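Local coordinates for tail fiber protein (Acinetobacter phage AM24, PDB 5W5P) that probably recognises and degrades the capsular polysaccharide of Acinetobacter baumannii as the trimeric tailspike of the phage, at residues Ile476-Ile481 with Val574-Leu579. Residues are numbered along the deposited sequence; the frame is centred on the assembly and turned at random.
Sequences IDTNLI and VGTKYL
Asp477 meets Thr576 and Lys577 where strand 470-477 ends beside the type II' turn of a hairpin. Asp477 CB lies 4.1 Å from Lys577 CG, on the sheet face these two residues share. CG, anti to the backbone N (chi1 -150°), turns the carboxylate across to the turn. Asp477 OD1 takes the Thr576 hydroxyl at 2.9 Å from OG1 on its syn lone pair, and from above the carboxylate plane it accepts Asn479 N, making an Asx turn. Asp477 OD2 rests 3.2 Å from Lys577 CG, and a water bridges it to Thr576 OG1. With OD1 gripped by two donors, the carboxylate's rotation is probably fixed. Thr576 O is held twice as well: Thr478 OG1 reaches it at 2.8 Å in the carbonyl plane, on a lone pair, while Thr478 N comes from above that plane. One step back, Ile476 and Tyr578 form an antiparallel hydrogen-bonded pair; on the other face Ile476 CG1 packs 3.7 Å from Tyr578 CB, and the Tyr578 hydroxyl bonds Arg573. Within the C-terminal beta domain, strand 470-477 runs between strands 577-582 and 621-622, a short, weakly bonded helical turn follows, and strand 535-546 packs against Thr478 and Tyr578.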
# COMPACT_ATOMS: atom_id res chain seq x y z
N ILE A 476 -35.54 -19.31 16.13
CA ILE A 476 -34.80 -18.06 16.26
C ILE A 476 -34.74 -17.71 17.74
O ILE A 476 -35.54 -18.17 18.56
CB ILE A 476 -35.44 -16.92 15.45
CG1 ILE A 476 -36.80 -16.54 16.03
CG2 ILE A 476 -35.56 -17.31 13.98
CD1 ILE A 476 -37.53 -15.49 15.23
N ASP A 477 -33.76 -16.87 18.10
CA ASP A 477 -33.55 -16.48 19.49
C ASP A 477 -33.49 -14.97 19.60
O ASP A 477 -32.98 -14.28 18.72
CB ASP A 477 -32.27 -17.10 20.06
CG ASP A 477 -32.35 -17.34 21.55
OD1 ASP A 477 -33.06 -16.57 22.25
OD2 ASP A 477 -31.72 -18.30 22.03
N THR A 478 -34.02 -14.45 20.71
CA THR A 478 -34.04 -13.02 21.00
C THR A 478 -33.18 -12.66 22.21
O THR A 478 -33.21 -11.51 22.65
CB THR A 478 -35.48 -12.55 21.23
OG1 THR A 478 -35.99 -13.11 22.44
CG2 THR A 478 -36.37 -12.96 20.07
N ASN A 479 -32.43 -13.63 22.75
CA ASN A 479 -31.72 -13.41 24.01
C ASN A 479 -30.68 -12.30 23.89
O ASN A 479 -30.45 -11.56 24.85
CB ASN A 479 -31.07 -14.71 24.47
CG ASN A 479 -29.95 -15.17 23.55
OD1 ASN A 479 -30.09 -15.16 22.33
ND2 ASN A 479 -28.83 -15.58 24.14
N LEU A 480 -30.05 -12.17 22.73
CA LEU A 480 -29.06 -11.12 22.54
C LEU A 480 -29.71 -9.77 22.27
O LEU A 480 -29.13 -8.73 22.60
CB LEU A 480 -28.10 -11.50 21.42
CG LEU A 480 -27.36 -12.81 21.70
CD1 LEU A 480 -26.37 -13.14 20.61
CD2 LEU A 480 -26.67 -12.76 23.06
N ILE A 481 -30.92 -9.75 21.69
CA ILE A 481 -31.68 -8.51 21.60
C ILE A 481 -31.98 -7.97 22.98
O ILE A 481 -31.79 -6.78 23.26
CB ILE A 481 -32.97 -8.73 20.79
CG1 ILE A 481 -32.66 -9.21 19.37
CG2 ILE A 481 -33.79 -7.45 20.74
CD1 ILE A 481 -33.91 -9.41 18.52
N VAL A 574 -40.42 -20.12 23.51
CA VAL A 574 -39.82 -21.00 24.51
C VAL A 574 -38.61 -20.27 25.08
O VAL A 574 -37.61 -20.08 24.38
CB VAL A 574 -39.42 -22.36 23.92
CG1 VAL A 574 -38.75 -23.22 24.98
CG2 VAL A 574 -40.63 -23.07 23.35
N GLY A 575 -38.71 -19.88 26.35
CA GLY A 575 -37.69 -19.04 26.95
C GLY A 575 -37.59 -17.72 26.22
O GLY A 575 -38.53 -16.91 26.25
N THR A 576 -36.47 -17.49 25.55
CA THR A 576 -36.30 -16.35 24.67
C THR A 576 -36.40 -16.74 23.20
O THR A 576 -36.35 -15.85 22.33
CB THR A 576 -34.96 -15.65 24.93
OG1 THR A 576 -33.91 -16.63 24.98
CG2 THR A 576 -35.00 -14.89 26.26
N LYS A 577 -36.53 -18.02 22.90
CA LYS A 577 -36.54 -18.50 21.52
C LYS A 577 -37.96 -18.53 20.97
O LYS A 577 -38.95 -18.48 21.70
CB LYS A 577 -35.92 -19.89 21.43
CG LYS A 577 -34.49 -19.97 21.96
CD LYS A 577 -33.95 -21.38 21.93
CE LYS A 577 -32.59 -21.45 22.61
NZ LYS A 577 -32.21 -22.85 22.94
N TYR A 578 -38.04 -18.61 19.64
CA TYR A 578 -39.31 -18.77 18.94
C TYR A 578 -39.18 -19.95 18.00
O TYR A 578 -38.26 -20.00 17.18
CB TYR A 578 -39.68 -17.50 18.17
CG TYR A 578 -40.39 -16.47 19.03
CD1 TYR A 578 -39.67 -15.55 19.78
CD2 TYR A 578 -41.78 -16.43 19.09
CE1 TYR A 578 -40.31 -14.62 20.57
CE2 TYR A 578 -42.43 -15.50 19.89
CZ TYR A 578 -41.69 -14.59 20.62
OH TYR A 578 -42.31 -13.65 21.41
N LEU A 579 -40.07 -20.92 18.15
CA LEU A 579 -40.12 -22.09 17.27
C LEU A 579 -41.12 -21.82 16.16
O LEU A 579 -42.31 -21.61 16.43
CB LEU A 579 -40.51 -23.34 18.05
CG LEU A 579 -39.88 -23.59 19.42
CD1 LEU A 579 -40.42 -24.89 20.01
CD2 LEU A 579 -38.36 -23.64 19.33
O HOH W 1 -31.83 -18.91 24.64